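Local atomic coordinates of alpha-amylase (Eisenia fetida, PDB entry 6M4K), a protein that probably hydrolyses internal alpha-1,4-glucosidic linkages of starch-like polysaccharides, as a calcium- and chloride-dependent, cold-active alpha-amylase of glycoside hydrolase family 13. Residues 22-36 / 373-387. Sequence-based numbering, arbitrary orientation. Where two conformers were deposited one is given.
With SO4 (sulfate ion), chain G; SO4 (sulfate ion), chain E.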
ATOM      1  N   LEU A  22      -0.831  -7.522   2.009  1.00 11.36           N
ATOM      2  CA  LEU A  22      -0.500  -8.667   2.862  1.00 12.00           C
ATOM      3  C   LEU A  22       0.919  -9.125   2.502  1.00 11.97           C
ATOM      4  O   LEU A  22       1.148 -10.117   1.808  1.00 12.76           O
ATOM      5  CB  LEU A  22      -1.560  -9.755   2.732  1.00 12.77           C
ATOM      6  CG  LEU A  22      -2.955  -9.376   3.234  1.00 12.45           C
ATOM      7  CD1 LEU A  22      -3.925 -10.539   3.032  1.00 14.50           C
ATOM      8  CD2 LEU A  22      -2.924  -8.973   4.701  1.00 14.34           C
ATOM      9  N   PHE A  23       1.885  -8.349   2.993  1.00 12.85           N
ATOM     10  CA  PHE A  23       3.281  -8.444   2.572  1.00 12.20           C
ATOM     11  C   PHE A  23       3.877  -9.791   2.983  1.00 13.76           C
ATOM     12  O   PHE A  23       3.898 -10.139   4.172  1.00 13.50           O
ATOM     13  CB  PHE A  23       4.025  -7.281   3.233  1.00 13.35           C
ATOM     14  CG  PHE A  23       5.514  -7.252   3.001  1.00 12.44           C
ATOM     15  CD1 PHE A  23       6.054  -7.260   1.724  1.00 13.49           C
ATOM     16  CD2 PHE A  23       6.381  -7.143   4.089  1.00 13.42           C
ATOM     17  CE1 PHE A  23       7.434  -7.186   1.523  1.00 14.57           C
ATOM     18  CE2 PHE A  23       7.762  -7.069   3.894  1.00 13.43           C
ATOM     19  CZ  PHE A  23       8.284  -7.101   2.622  1.00 12.82           C
ATOM     20  N   GLU A  24       4.336 -10.559   1.995  1.00 11.84           N
ATOM     21  CA  GLU A  24       4.956 -11.870   2.179  1.00 12.28           C
ATOM     22  C   GLU A  24       4.010 -12.928   2.735  1.00 13.44           C
ATOM     23  O   GLU A  24       4.467 -14.025   3.101  1.00 14.01           O
ATOM     24  CB  GLU A  24       6.259 -11.815   2.993  1.00 13.55           C
ATOM     25  CG  GLU A  24       7.432 -11.172   2.267  1.00 14.13           C
ATOM     26  CD  GLU A  24       8.212 -12.135   1.382  1.00 12.90           C
ATOM     27  OE1 GLU A  24       7.753 -13.273   1.133  1.00 14.34           O
ATOM     28  OE2 GLU A  24       9.307 -11.751   0.937  1.00 14.89           O
ATOM     29  N   TRP A  25       2.706 -12.674   2.782  1.00 13.26           N
ATOM     30  CA  TRP A  25       1.781 -13.736   3.156  1.00 13.06           C
ATOM     31  C   TRP A  25       1.744 -14.822   2.082  1.00 12.09           C
ATOM     32  O   TRP A  25       1.776 -14.535   0.869  1.00 13.35           O
ATOM     33  CB  TRP A  25       0.367 -13.193   3.353  1.00 12.65           C
ATOM     34  CG  TRP A  25       0.161 -12.388   4.607  1.00 12.79           C
ATOM     35  CD1 TRP A  25       1.015 -11.461   5.163  1.00 12.40           C
ATOM     36  CD2 TRP A  25      -0.991 -12.424   5.457  1.00 12.69           C
ATOM     37  NE1 TRP A  25       0.451 -10.923   6.301  1.00 13.69           N
ATOM     38  CE2 TRP A  25      -0.771 -11.511   6.510  1.00 12.27           C
ATOM     39  CE3 TRP A  25      -2.191 -13.146   5.435  1.00 13.34           C
ATOM     40  CZ2 TRP A  25      -1.705 -11.306   7.526  1.00 13.27           C
ATOM     41  CZ3 TRP A  25      -3.109 -12.943   6.450  1.00 13.27           C
ATOM     42  CH2 TRP A  25      -2.866 -12.030   7.471  1.00 13.06           C
ATOM     43  N   LYS A  26       1.639 -16.073   2.533  1.00 13.02           N
ATOM     44  CA  LYS A  26       1.437 -17.202   1.632  1.00 13.36           C
ATOM     45  C   LYS A  26       0.022 -17.192   1.052  1.00 12.25           C
ATOM     46  O   LYS A  26      -0.923 -16.668   1.651  1.00 13.63           O
ATOM     47  CB  LYS A  26       1.637 -18.528   2.373  1.00 15.35           C
ATOM     48  CG  LYS A  26       3.075 -18.812   2.785  1.00 14.23           C
ATOM     49  CD  LYS A  26       3.221 -20.208   3.399  1.00 17.18           C
ATOM     50  CE  LYS A  26       2.452 -20.326   4.703  1.00 14.68           C
ATOM     51  NZ  LYS A  26       2.843 -21.590   5.413  1.00 15.75           N
ATOM     52  N   TRP A  27      -0.115 -17.814  -0.123  1.00 13.30           N
ATOM     53  CA  TRP A  27      -1.414 -17.843  -0.790  1.00 14.02           C
ATOM     54  C   TRP A  27      -2.472 -18.536   0.060  1.00 13.63           C
ATOM     55  O   TRP A  27      -3.630 -18.101   0.101  1.00 14.57           O
ATOM     56  CB  TRP A  27      -1.313 -18.499  -2.162  1.00 13.42           C
ATOM     57  CG  TRP A  27      -0.257 -17.953  -3.076  1.00 13.59           C
ATOM     58  CD1 TRP A  27       0.428 -18.656  -4.010  1.00 13.67           C
ATOM     59  CD2 TRP A  27       0.227 -16.594  -3.175  1.00 12.34           C
ATOM     60  NE1 TRP A  27       1.311 -17.851  -4.677  1.00 13.83           N
ATOM     61  CE2 TRP A  27       1.210 -16.578  -4.185  1.00 13.23           C
ATOM     62  CE3 TRP A  27      -0.048 -15.405  -2.488  1.00 13.65           C
ATOM     63  CZ2 TRP A  27       1.909 -15.418  -4.538  1.00 13.49           C
ATOM     64  CZ3 TRP A  27       0.644 -14.259  -2.837  1.00 13.95           C
ATOM     65  CH2 TRP A  27       1.611 -14.275  -3.853  1.00 13.89           C
ATOM     66  N   THR A  28      -2.100 -19.620   0.749  1.00 14.13           N
ATOM     67  CA  THR A  28      -3.094 -20.295   1.576  1.00 14.66           C
ATOM     68  C   THR A  28      -3.590 -19.403   2.700  1.00 14.31           C
ATOM     69  O   THR A  28      -4.768 -19.472   3.070  1.00 16.17           O
ATOM     70  CB  THR A  28      -2.525 -21.587   2.152  1.00 15.44           C
ATOM     71  OG1 THR A  28      -1.292 -21.304   2.822  1.00 17.35           O
ATOM     72  CG2 THR A  28      -2.304 -22.613   1.042  1.00 18.71           C
ATOM     73  N   ASP A  29      -2.714 -18.545   3.239  1.00 14.05           N
ATOM     74  CA  ASP A  29      -3.128 -17.619   4.291  1.00 15.10           C
ATOM     75  C   ASP A  29      -3.988 -16.486   3.744  1.00 13.53           C
ATOM     76  O   ASP A  29      -4.973 -16.101   4.375  1.00 14.56           O
ATOM     77  CB  ASP A  29      -1.919 -17.085   5.060  1.00 15.21           C
ATOM     78  CG  ASP A  29      -1.394 -18.094   6.064  1.00 17.88           C
ATOM     79  OD1 ASP A  29      -2.209 -18.872   6.616  1.00 21.07           O
ATOM     80  OD2 ASP A  29      -0.179 -18.100   6.298  1.00 18.16           O
ATOM     81  N   ILE A  30      -3.631 -15.940   2.579  1.00 13.63           N
ATOM     82  CA  ILE A  30      -4.472 -14.902   1.990  1.00 12.94           C
ATOM     83  C   ILE A  30      -5.845 -15.463   1.665  1.00 13.15           C
ATOM     84  O   ILE A  30      -6.869 -14.829   1.935  1.00 14.56           O
ATOM     85  CB  ILE A  30      -3.789 -14.266   0.767  1.00 12.84           C
ATOM     86  CG1 ILE A  30      -2.475 -13.605   1.195  1.00 13.57           C
ATOM     87  CG2 ILE A  30      -4.728 -13.266   0.087  1.00 13.76           C
ATOM     88  CD1 ILE A  30      -1.738 -12.899   0.082  1.00 15.05           C
ATOM     89  N   GLU A  31      -5.884 -16.687   1.135  1.00 14.16           N
ATOM     90  CA  GLU A  31      -7.154 -17.323   0.813  1.00 14.48           C
ATOM     91  C   GLU A  31      -8.071 -17.384   2.030  1.00 15.66           C
ATOM     92  O   GLU A  31      -9.261 -17.054   1.940  1.00 17.35           O
ATOM     93  CB  GLU A  31      -6.896 -18.717   0.245  1.00 16.06           C
ATOM     94  CG  GLU A  31      -8.170 -19.424  -0.185  1.00 18.04           C
ATOM     95  CD  GLU A  31      -7.930 -20.766  -0.835  1.00 19.55           C
ATOM     96  OE1 GLU A  31      -6.776 -21.216  -0.900  1.00 24.93           O
ATOM     97  OE2 GLU A  31      -8.922 -21.374  -1.291  1.00 27.43           O
ATOM     98  N   ARG A  32      -7.533 -17.792   3.184  1.00 16.16           N
ATOM     99  CA  ARG A  32      -8.337 -17.804   4.404  0.50 16.46           C
ATOM    100  C   ARG A  32      -8.680 -16.389   4.851  1.00 17.48           C
ATOM    101  O   ARG A  32      -9.809 -16.121   5.282  1.00 19.81           O
ATOM    102  CB  ARG A  32      -7.601 -18.546   5.517  0.50 20.57           C
ATOM    103  CG  ARG A  32      -7.271 -19.986   5.184  0.50 25.79           C
ATOM    104  CD  ARG A  32      -6.867 -20.773   6.416  0.50 32.02           C
ATOM    105  NE  ARG A  32      -6.088 -21.956   6.061  0.50 31.53           N
ATOM    106  CZ  ARG A  32      -4.762 -21.972   5.984  0.50 34.34           C
ATOM    107  NH1 ARG A  32      -4.071 -20.871   6.246  0.50 28.25           N
ATOM    108  NH2 ARG A  32      -4.125 -23.087   5.652  0.50 35.24           N
ATOM    109  N   GLU A  33      -7.726 -15.469   4.745  1.00 15.68           N
ATOM    110  CA  GLU A  33      -7.944 -14.108   5.211  1.00 16.18           C
ATOM    111  C   GLU A  33      -9.059 -13.405   4.447  1.00 16.23           C
ATOM    112  O   GLU A  33      -9.672 -12.479   4.978  1.00 15.62           O
ATOM    113  CB  GLU A  33      -6.642 -13.313   5.100  1.00 16.04           C
ATOM    114  CG  GLU A  33      -6.648 -12.016   5.889  1.00 16.19           C
ATOM    115  CD  GLU A  33      -6.604 -12.234   7.393  1.00 18.03           C
ATOM    116  OE1 GLU A  33      -6.558 -13.403   7.851  1.00 18.55           O
ATOM    117  OE2 GLU A  33      -6.598 -11.226   8.126  1.00 17.21           O
ATOM    118  N   CYS A  34      -9.334 -13.822   3.206  1.00 15.23           N
ATOM    119  CA  CYS A  34     -10.366 -13.145   2.429  1.00 14.06           C
ATOM    120  C   CYS A  34     -11.727 -13.183   3.114  1.00 14.03           C
ATOM    121  O   CYS A  34     -12.500 -12.235   2.972  1.00 14.57           O
ATOM    122  CB  CYS A  34     -10.405 -13.676   0.992  1.00 17.20           C
ATOM    123  SG  CYS A  34      -9.063 -12.947   0.019  1.00 16.10           S
ATOM    124  N   GLN A  35     -12.021 -14.229   3.892  1.00 15.20           N
ATOM    125  CA  GLN A  35     -13.279 -14.254   4.634  1.00 15.75           C
ATOM    126  C   GLN A  35     -13.312 -13.143   5.675  1.00 14.09           C
ATOM    127  O   GLN A  35     -14.305 -12.415   5.796  1.00 16.03           O
ATOM    128  CB  GLN A  35     -13.494 -15.614   5.300  1.00 18.28           C
ATOM    129  CG  GLN A  35     -14.846 -15.728   5.993  1.00 22.07           C
ATOM    130  CD  GLN A  35     -16.004 -15.618   5.019  1.00 23.42           C
ATOM    131  OE1 GLN A  35     -16.286 -16.557   4.273  1.00 25.81           O
ATOM    132  NE2 GLN A  35     -16.670 -14.470   5.008  1.00 22.51           N
ATOM    133  N   TRP A  36     -12.234 -13.016   6.457  1.00 15.01           N
ATOM    134  CA  TRP A  36     -12.143 -11.951   7.449  1.00 15.18           C
ATOM    135  C   TRP A  36     -12.223 -10.581   6.783  1.00 13.54           C
ATOM    136  O   TRP A  36     -12.939  -9.686   7.253  1.00 15.11           O
ATOM    137  CB  TRP A  36     -10.838 -12.101   8.251  1.00 14.94           C
ATOM    138  CG  TRP A  36     -10.795 -11.203   9.459  1.00 17.14           C
ATOM    139  CD1 TRP A  36     -11.111 -11.544  10.751  1.00 17.63           C
ATOM    140  CD2 TRP A  36     -10.456  -9.809   9.484  1.00 15.06           C
ATOM    141  NE1 TRP A  36     -10.977 -10.448  11.571  1.00 18.21           N
ATOM    142  CE2 TRP A  36     -10.580  -9.369  10.822  1.00 15.20           C
ATOM    143  CE3 TRP A  36     -10.046  -8.892   8.509  1.00 14.88           C
ATOM    144  CZ2 TRP A  36     -10.328  -8.045  11.206  1.00 15.94           C
ATOM    145  CZ3 TRP A  36      -9.795  -7.580   8.885  1.00 15.58           C
ATOM    146  CH2 TRP A  36      -9.941  -7.166  10.225  1.00 16.87           C
ATOM    147  N   LYS A 373       6.164 -19.151   7.504  1.00 15.00           N
ATOM    148  CA  LYS A 373       5.240 -19.714   8.476  1.00 18.12           C
ATOM    149  C   LYS A 373       3.805 -19.339   8.150  1.00 16.28           C
ATOM    150  O   LYS A 373       3.532 -18.290   7.553  1.00 16.10           O
ATOM    151  CB  LYS A 373       5.527 -19.165   9.868  1.00 18.44           C
ATOM    152  CG  LYS A 373       6.828 -19.602  10.471  1.00 22.29           C
ATOM    153  CD  LYS A 373       6.853 -19.088  11.895  1.00 24.11           C
ATOM    154  CE  LYS A 373       8.221 -19.184  12.474  1.00 25.34           C
ATOM    155  NZ  LYS A 373       8.200 -18.831  13.923  1.00 22.31           N
ATOM    156  N   ASP A 374       2.877 -20.189   8.588  1.00 16.50           N
ATOM    157  CA  ASP A 374       1.474 -19.812   8.637  1.00 16.23           C
ATOM    158  C   ASP A 374       1.311 -18.565   9.492  1.00 16.69           C
ATOM    159  O   ASP A 374       1.958 -18.410  10.535  1.00 18.27           O
ATOM    160  CB  ASP A 374       0.641 -20.933   9.272  1.00 19.71           C
ATOM    161  CG  ASP A 374       0.454 -22.131   8.359  1.00 20.69           C
ATOM    162  OD1 ASP A 374       0.829 -22.081   7.174  1.00 22.05           O
ATOM    163  OD2 ASP A 374      -0.084 -23.151   8.851  1.00 26.04           O
ATOM    164  N   VAL A 375       0.430 -17.667   9.057  1.00 15.82           N
ATOM    165  CA  VAL A 375       0.177 -16.454   9.821  1.00 16.33           C
ATOM    166  C   VAL A 375      -0.581 -16.778  11.100  1.00 17.54           C
ATOM    167  O   VAL A 375      -1.561 -17.536  11.093  1.00 19.26           O
ATOM    168  CB  VAL A 375      -0.629 -15.452   8.976  1.00 16.24           C
ATOM    169  CG1 VAL A 375      -1.063 -14.274   9.829  1.00 17.25           C
ATOM    170  CG2 VAL A 375       0.187 -14.988   7.791  1.00 16.89           C
ATOM    171  N   GLU A 376      -0.144 -16.176  12.198  1.00 17.41           N
ATOM    172  CA  GLU A 376      -0.926 -16.108  13.429  0.50 17.41           C
ATOM    173  C   GLU A 376      -0.853 -14.667  13.906  1.00 16.86           C
ATOM    174  O   GLU A 376       0.194 -14.213  14.373  1.00 18.52           O
ATOM    175  CB  GLU A 376      -0.399 -17.061  14.504  0.50 21.97           C
ATOM    176  CG  GLU A 376      -1.253 -17.029  15.763  0.50 26.32           C
ATOM    177  CD  GLU A 376      -0.707 -17.895  16.878  0.50 30.28           C
ATOM    178  OE1 GLU A 376       0.052 -18.840  16.586  0.50 31.93           O
ATOM    179  OE2 GLU A 376      -1.037 -17.623  18.052  0.50 34.09           O
ATOM    180  N   CYS A 377      -1.949 -13.940  13.767  1.00 18.08           N
ATOM    181  CA  CYS A 377      -1.898 -12.514  14.043  1.00 19.77           C
ATOM    182  C   CYS A 377      -1.604 -12.239  15.511  1.00 20.36           C
ATOM    183  O   CYS A 377      -2.085 -12.945  16.404  1.00 20.69           O
ATOM    184  CB  CYS A 377      -3.210 -11.851  13.638  1.00 18.06           C
ATOM    185  SG  CYS A 377      -3.387 -11.692  11.841  1.00 20.76           S
ATOM    186  N   PHE A 378      -0.789 -11.215  15.750  1.00 18.40           N
ATOM    187  CA  PHE A 378      -0.520 -10.671  17.077  1.00 18.30           C
ATOM    188  C   PHE A 378       0.384 -11.565  17.917  1.00 21.22           C
ATOM    189  O   PHE A 378       0.427 -11.413  19.140  1.00 23.26           O
ATOM    190  CB  PHE A 378      -1.799 -10.337  17.860  1.00 17.30           C
ATOM    191  CG  PHE A 378      -2.873  -9.669  17.038  1.00 19.46           C
ATOM    192  CD1 PHE A 378      -2.563  -8.693  16.101  1.00 18.82           C
ATOM    193  CD2 PHE A 378      -4.199 -10.026  17.207  1.00 24.31           C
ATOM    194  CE1 PHE A 378      -3.561  -8.079  15.357  1.00 20.44           C
ATOM    195  CE2 PHE A 378      -5.198  -9.417  16.462  1.00 27.60           C
ATOM    196  CZ  PHE A 378      -4.870  -8.443  15.537  1.00 23.14           C
ATOM    197  N   ASN A 379       1.116 -12.489  17.296  1.00 18.51           N
ATOM    198  CA  ASN A 379       1.984 -13.408  18.022  1.00 19.89           C
ATOM    199  C   ASN A 379       3.402 -12.874  18.188  1.00 20.96           C
ATOM    200  O   ASN A 379       4.305 -13.642  18.547  1.00 23.42           O
ATOM    201  CB  ASN A 379       1.995 -14.775  17.338  1.00 21.38           C
ATOM    202  CG  ASN A 379       2.742 -14.761  16.022  1.00 21.55           C
ATOM    203  OD1 ASN A 379       3.010 -13.696  15.462  1.00 18.43           O
ATOM    204  ND2 ASN A 379       3.076 -15.945  15.511  1.00 21.33           N
ATOM    205  N   GLY A 380       3.614 -11.581  17.961  1.00 20.07           N
ATOM    206  CA  GLY A 380       4.942 -11.007  17.975  1.00 22.18           C
ATOM    207  C   GLY A 380       5.702 -11.157  16.682  1.00 20.01           C
ATOM    208  O   GLY A 380       6.795 -10.589  16.551  1.00 23.88           O
ATOM    209  N   GLU A 381       5.189 -11.939  15.737  1.00 17.92           N
ATOM    210  CA  GLU A 381       5.824 -12.124  14.440  1.00 16.93           C
ATOM    211  C   GLU A 381       5.021 -11.521  13.303  1.00 16.40           C
ATOM    212  O   GLU A 381       5.602 -10.875  12.431  1.00 17.20           O
ATOM    213  CB  GLU A 381       6.067 -13.611  14.163  1.00 16.67           C
ATOM    214  CG  GLU A 381       6.879 -14.285  15.272  1.00 18.01           C
ATOM    215  CD  GLU A 381       6.995 -15.775  15.081  1.00 20.29           C
ATOM    216  OE1 GLU A 381       7.537 -16.207  14.046  1.00 21.14           O
ATOM    217  OE2 GLU A 381       6.559 -16.524  15.985  1.00 25.92           O
ATOM    218  N   TRP A 382       3.706 -11.729  13.287  1.00 15.44           N
ATOM    219  CA  TRP A 382       2.828 -11.099  12.307  1.00 14.51           C
ATOM    220  C   TRP A 382       2.105  -9.935  12.975  1.00 15.56           C
ATOM    221  O   TRP A 382       1.424 -10.119  13.989  1.00 16.56           O
ATOM    222  CB  TRP A 382       1.839 -12.128  11.767  1.00 16.49           C
ATOM    223  CG  TRP A 382       2.513 -13.276  11.088  1.00 14.91           C
ATOM    224  CD1 TRP A 382       2.835 -14.500  11.645  1.00 16.65           C
ATOM    225  CD2 TRP A 382       2.983 -13.324   9.727  1.00 15.33           C
ATOM    226  NE1 TRP A 382       3.454 -15.290  10.708  1.00 16.68           N
ATOM    227  CE2 TRP A 382       3.554 -14.598   9.525  1.00 16.31           C
ATOM    228  CE3 TRP A 382       2.967 -12.417   8.653  1.00 14.09           C
ATOM    229  CZ2 TRP A 382       4.099 -14.987   8.301  1.00 16.16           C
ATOM    230  CZ3 TRP A 382       3.511 -12.808   7.434  1.00 15.22           C
ATOM    231  CH2 TRP A 382       4.067 -14.082   7.268  1.00 14.46           C
ATOM    232  N   ILE A 383       2.248  -8.738  12.399  1.00 14.82           N
ATOM    233  CA  ILE A 383       1.700  -7.536  13.023  1.00 15.09           C
ATOM    234  C   ILE A 383       0.199  -7.411  12.768  1.00 13.74           C
ATOM    235  O   ILE A 383      -0.565  -7.021  13.659  1.00 15.14           O
ATOM    236  CB  ILE A 383       2.471  -6.295  12.537  1.00 15.31           C
ATOM    237  CG1 ILE A 383       3.980  -6.473  12.773  1.00 15.34           C
ATOM    238  CG2 ILE A 383       1.932  -5.023  13.197  1.00 16.16           C
ATOM    239  CD1 ILE A 383       4.380  -6.744  14.242  1.00 16.84           C
ATOM    240  N   CYS A 384      -0.232  -7.699  11.534  1.00 14.38           N
ATOM    241  CA  CYS A 384      -1.650  -7.688  11.151  1.00 15.07           C
ATOM    242  C   CYS A 384      -2.348  -6.362  11.452  1.00 13.67           C
ATOM    243  O   CYS A 384      -3.417  -6.331  12.058  1.00 13.89           O
ATOM    244  CB  CYS A 384      -2.410  -8.850  11.787  1.00 15.64           C
ATOM    245  SG  CYS A 384      -1.831 -10.468  11.268  1.00 18.26           S
ATOM    246  N   GLU A 385      -1.732  -5.257  11.013  1.00 14.13           N
ATOM    247  CA  GLU A 385      -2.319  -3.932  11.230  1.00 13.62           C
ATOM    248  C   GLU A 385      -3.769  -3.859  10.770  1.00 12.80           C
ATOM    249  O   GLU A 385      -4.584  -3.151  11.365  1.00 13.54           O
ATOM    250  CB  GLU A 385      -1.516  -2.863  10.474  1.00 15.44           C
ATOM    251  CG  GLU A 385      -0.106  -2.600  10.995  1.00 16.25           C
ATOM    252  CD  GLU A 385       0.956  -3.402  10.273  1.00 14.27           C
ATOM    253  OE1 GLU A 385       0.770  -4.619  10.062  1.00 14.11           O
ATOM    254  OE2 GLU A 385       1.985  -2.805   9.910  1.00 15.27           O
ATOM    255  N   HIS A 386      -4.099  -4.539   9.671  1.00 13.67           N
ATOM    256  CA  HIS A 386      -5.454  -4.464   9.137  1.00 13.21           C
ATOM    257  C   HIS A 386      -6.477  -5.089  10.075  1.00 14.07           C
ATOM    258  O   HIS A 386      -7.671  -4.793   9.956  1.00 14.43           O
ATOM    259  CB  HIS A 386      -5.508  -5.140   7.766  1.00 14.78           C
ATOM    260  CG  HIS A 386      -5.290  -6.613   7.822  1.00 13.48           C
ATOM    261  ND1 HIS A 386      -4.054  -7.179   8.057  1.00 14.94           N
ATOM    262  CD2 HIS A 386      -6.163  -7.639   7.701  1.00 15.22           C
ATOM    263  CE1 HIS A 386      -4.177  -8.494   8.067  1.00 15.50           C
ATOM    264  NE2 HIS A 386      -5.447  -8.799   7.857  1.00 16.15           N
ATOM    265  N   ARG A 387      -6.026  -5.939  11.005  1.00 14.64           N
ATOM    266  CA  ARG A 387      -6.872  -6.519  12.040  1.00 15.02           C
ATOM    267  C   ARG A 387      -6.870  -5.738  13.350  1.00 15.97           C
ATOM    268  O   ARG A 387      -7.537  -6.162  14.303  1.00 16.39           O
ATOM    269  CB  ARG A 387      -6.467  -7.971  12.319  1.00 14.99           C
ATOM    270  CG  ARG A 387      -6.781  -8.975  11.221  1.00 16.00           C
ATOM    271  CD  ARG A 387      -7.038 -10.334  11.853  1.00 16.09           C
ATOM    272  NE  ARG A 387      -7.256 -11.406  10.893  1.00 17.48           N
ATOM    273  CZ  ARG A 387      -7.828 -12.560  11.221  1.00 22.39           C
ATOM    274  NH1 ARG A 387      -8.240 -12.756  12.470  1.00 23.36           N
ATOM    275  NH2 ARG A 387      -8.004 -13.510  10.312  1.00 20.77           N
TER
HETATM  276  S   SO4 G 606       1.485 -23.776   2.612  0.50 23.49           S
HETATM  277  O1  SO4 G 606       2.143 -23.342   1.390  0.50 31.78           O
HETATM  278  O2  SO4 G 606       0.480 -22.782   2.947  0.50 28.04           O
HETATM  279  O3  SO4 G 606       2.457 -23.817   3.701  0.50 19.78           O
HETATM  280  O4  SO4 G 606       0.869 -25.086   2.403  0.50 35.43           O
HETATM  281  S   SO4 E 604       4.191 -23.034  11.110  0.80 30.01           S
HETATM  282  O1  SO4 E 604       4.417 -21.916  12.016  0.80 28.12           O
HETATM  283  O2  SO4 E 604       3.678 -22.581   9.819  0.80 25.79           O
HETATM  284  O3  SO4 E 604       3.228 -23.948  11.720  0.80 38.73           O
HETATM  285  O4  SO4 E 604       5.453 -23.731  10.889  0.80 36.37           O
HETATM  286  O   HOH W   1       0.571  -8.989   8.895  1.00 15.59           O
HETATM  287  O   HOH W   2       1.964 -16.747   5.297  1.00 16.09           O
HETATM  288  O   HOH W   3      -1.621 -21.303   5.544  1.00 26.80           O
HETATM  289  O   HOH W   4      -2.564 -19.327   9.286  1.00 24.21           O
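Glu33 of helix 27-39 receives His386 and Arg387 from the loop that leads into helix 389-401, joining the first helix of the (beta/alpha)8 TIM barrel to the segment that follows its eighth strand. Arg387 grips the carboxylate side-on: NE reaches Glu33 OE2 (2.8 Å) on its syn side and NH2 reaches OE1. His386 NE2 gives Glu33 OE2 a second, almost straight bond from the anti side (2.7 Å, N-H...O 166°), while His386 ND1 is held by Ser344 OG of the last barrel strand. Over the same guanidinium lies the indole of Trp36, nearly parallel, with Arg387 CZ 3.7 Å from the centroid of its five-membered ring. Were Arg387 an alanine, Glu33 OE1 would probably lose its charged mate and a face of the Trp36 indole its cover.

Deeper in, Trp25 is sandwiched between Val375 CG2 on one face and Leu22 CD2 on the other; Trp382 meets the Trp25 five-membered ring in a T-shaped (edge-to-face) contact (planes at 74°). Cys384 SG, in the disulfide with Cys377, lies at the edge of the Trp25 ring near CZ2.

At the helix start, Lys26 NZ forms a salt bridge with Asp374 OD1 (2.7 Å) and also bonds to Thr372 O and to a sulfate ion probably from the crystallisation liquor. Asp29, with CG beside its own backbone N (chi1 -78°), presents OD2 to the loop, where Val375 N bonds to it from above the carboxylate plane at 2.9 Å.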